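Local coordinates for DUF5751 domain-containing protein (Sulfolobus tokodaii, PDB 2RBG), which is of unknown function and belongs to the DUF5751 family, with an alpha/beta fold built on a parallel sheet, at residues L90-D95 with K104-L109. Residues are numbered along the deposited sequence; the frame is centred on the assembly and turned at random.
Sequences LLVYCD and KIVDNL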
# COMPACT_ATOMS: atom_id res chain seq x y z
N LEU A 90 -6.93 13.11 -1.33
CA LEU A 90 -6.94 12.24 -2.51
C LEU A 90 -6.79 10.75 -2.19
O LEU A 90 -5.93 10.37 -1.40
CB LEU A 90 -5.82 12.65 -3.46
CG LEU A 90 -5.61 11.79 -4.71
CD1 LEU A 90 -6.81 11.92 -5.64
CD2 LEU A 90 -4.34 12.23 -5.42
N LEU A 91 -7.63 9.94 -2.82
CA LEU A 91 -7.58 8.48 -2.68
C LEU A 91 -7.51 7.91 -4.09
O LEU A 91 -8.27 8.32 -4.97
CB LEU A 91 -8.83 7.96 -1.97
CG LEU A 91 -8.93 8.27 -0.47
CD1 LEU A 91 -10.28 7.82 0.07
CD2 LEU A 91 -7.80 7.55 0.27
N VAL A 92 -6.59 6.98 -4.31
CA VAL A 92 -6.41 6.38 -5.63
C VAL A 92 -6.46 4.86 -5.59
O VAL A 92 -5.78 4.23 -4.78
CB VAL A 92 -5.05 6.82 -6.24
CG1 VAL A 92 -4.81 6.10 -7.56
CG2 VAL A 92 -5.02 8.33 -6.43
N TYR A 93 -7.25 4.27 -6.48
CA TYR A 93 -7.39 2.81 -6.55
C TYR A 93 -7.39 2.28 -7.98
O TYR A 93 -8.01 2.86 -8.87
CB TYR A 93 -8.70 2.37 -5.90
CG TYR A 93 -8.91 2.88 -4.51
CD1 TYR A 93 -8.47 2.16 -3.40
CD2 TYR A 93 -9.54 4.11 -4.29
CE1 TYR A 93 -8.65 2.65 -2.11
CE2 TYR A 93 -9.73 4.60 -3.02
CZ TYR A 93 -9.28 3.87 -1.93
OH TYR A 93 -9.48 4.37 -0.66
N CYS A 94 -6.72 1.15 -8.18
CA CYS A 94 -6.68 0.51 -9.48
C CYS A 94 -6.20 -0.92 -9.33
O CYS A 94 -5.72 -1.31 -8.26
CB CYS A 94 -5.72 1.25 -10.43
SG CYS A 94 -3.95 0.84 -10.23
N ASP A 95 -6.36 -1.72 -10.38
CA ASP A 95 -5.85 -3.08 -10.38
C ASP A 95 -4.79 -3.09 -11.48
O ASP A 95 -4.62 -2.10 -12.20
CB ASP A 95 -6.94 -4.13 -10.64
CG ASP A 95 -7.94 -3.73 -11.72
OD1 ASP A 95 -7.60 -2.90 -12.59
OD2 ASP A 95 -9.06 -4.28 -11.70
N LYS A 104 -1.25 7.51 -15.13
CA LYS A 104 -1.16 8.67 -16.00
C LYS A 104 -2.10 9.78 -15.51
O LYS A 104 -1.73 10.95 -15.48
CB LYS A 104 -1.52 8.29 -17.44
CG LYS A 104 -1.45 9.45 -18.42
CD LYS A 104 -1.62 8.97 -19.86
CE LYS A 104 -2.95 8.24 -20.06
NZ LYS A 104 -3.14 7.78 -21.47
N ILE A 105 -3.31 9.39 -15.11
CA ILE A 105 -4.29 10.36 -14.61
C ILE A 105 -3.73 11.06 -13.38
O ILE A 105 -3.80 12.28 -13.26
CB ILE A 105 -5.62 9.67 -14.24
CG1 ILE A 105 -6.28 9.09 -15.50
CG2 ILE A 105 -6.57 10.67 -13.58
CD1 ILE A 105 -7.61 8.41 -15.23
N VAL A 106 -3.17 10.28 -12.45
CA VAL A 106 -2.60 10.85 -11.24
C VAL A 106 -1.50 11.85 -11.57
O VAL A 106 -1.41 12.91 -10.95
CB VAL A 106 -2.02 9.75 -10.32
CG1 VAL A 106 -1.35 10.38 -9.11
CG2 VAL A 106 -3.14 8.82 -9.87
N ASP A 107 -0.67 11.52 -12.55
CA ASP A 107 0.42 12.41 -12.94
C ASP A 107 -0.10 13.76 -13.43
O ASP A 107 0.60 14.77 -13.32
CB ASP A 107 1.27 11.79 -14.06
CG ASP A 107 2.03 10.56 -13.61
OD1 ASP A 107 2.49 10.53 -12.45
OD2 ASP A 107 2.19 9.63 -14.43
N ASN A 108 -1.31 13.78 -13.97
CA ASN A 108 -1.89 15.02 -14.50
C ASN A 108 -2.80 15.78 -13.54
O ASN A 108 -3.40 16.78 -13.93
CB ASN A 108 -2.64 14.74 -15.80
CG ASN A 108 -1.71 14.41 -16.95
OD1 ASN A 108 -1.11 13.33 -16.99
ND2 ASN A 108 -1.59 15.33 -17.89
N LEU A 109 -2.91 15.32 -12.30
CA LEU A 109 -3.75 16.01 -11.32
C LEU A 109 -3.02 17.25 -10.83
O LEU A 109 -1.80 17.32 -10.88
CB LEU A 109 -4.05 15.11 -10.13
CG LEU A 109 -4.90 13.86 -10.35
CD1 LEU A 109 -4.94 13.04 -9.07
CD2 LEU A 109 -6.30 14.26 -10.78
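Leu-90 and Leu-109 meet tip to tip, methyl against methyl: CD2 of Leu-90 lies 3.8 Å from CD1 of Leu-109, and Leu-90 CD1 stands slightly farther from that same methyl, at 4.1 Å. One methyl of Leu-109 thus faces the forked end of Leu-90. The two chains extend differently. In Leu-90, CG is trans to the backbone N (chi1 176°), whereas in Leu-109 CG is trans to the carbonyl carbon (chi1 -66°), and its CD1 continues the extended line onto the strand leucine. Two residues along the strand, Val-92 likewise sets two methyls against one, but the valines meet at a slant. Val-92 CG1 and Val-92 CG2 lie 3.9 and 4.0 Å from Val-106 CG2, so both methyls bear on one. Here helix 99-107 packs on one face of the parallel sheet of this alpha/beta fold, as part of the beta-alpha-beta connection from strand 89-94 to its parallel neighbour 117-121. On the opposite face of the same strand, Leu-91 and Tyr-93 pack against helix 17-31, where the Tyr-93 hydroxyl is hydrogen-bonded to Asp-27. No hydrogen bond links the two segments; they touch through four buried aliphatic side chains. Leu-109 N donates to Val-106 O at 3.1 Å, a backbone bond that joins the two residues facing the strand. Leu-109 also reaches Leu-9 of strand 6-11, and Val-106 touches Arg-123. Farther along the strand, Cys-94 forms a disulfide with Cys-122, a covalent tie to the chain just beyond strand 117-121.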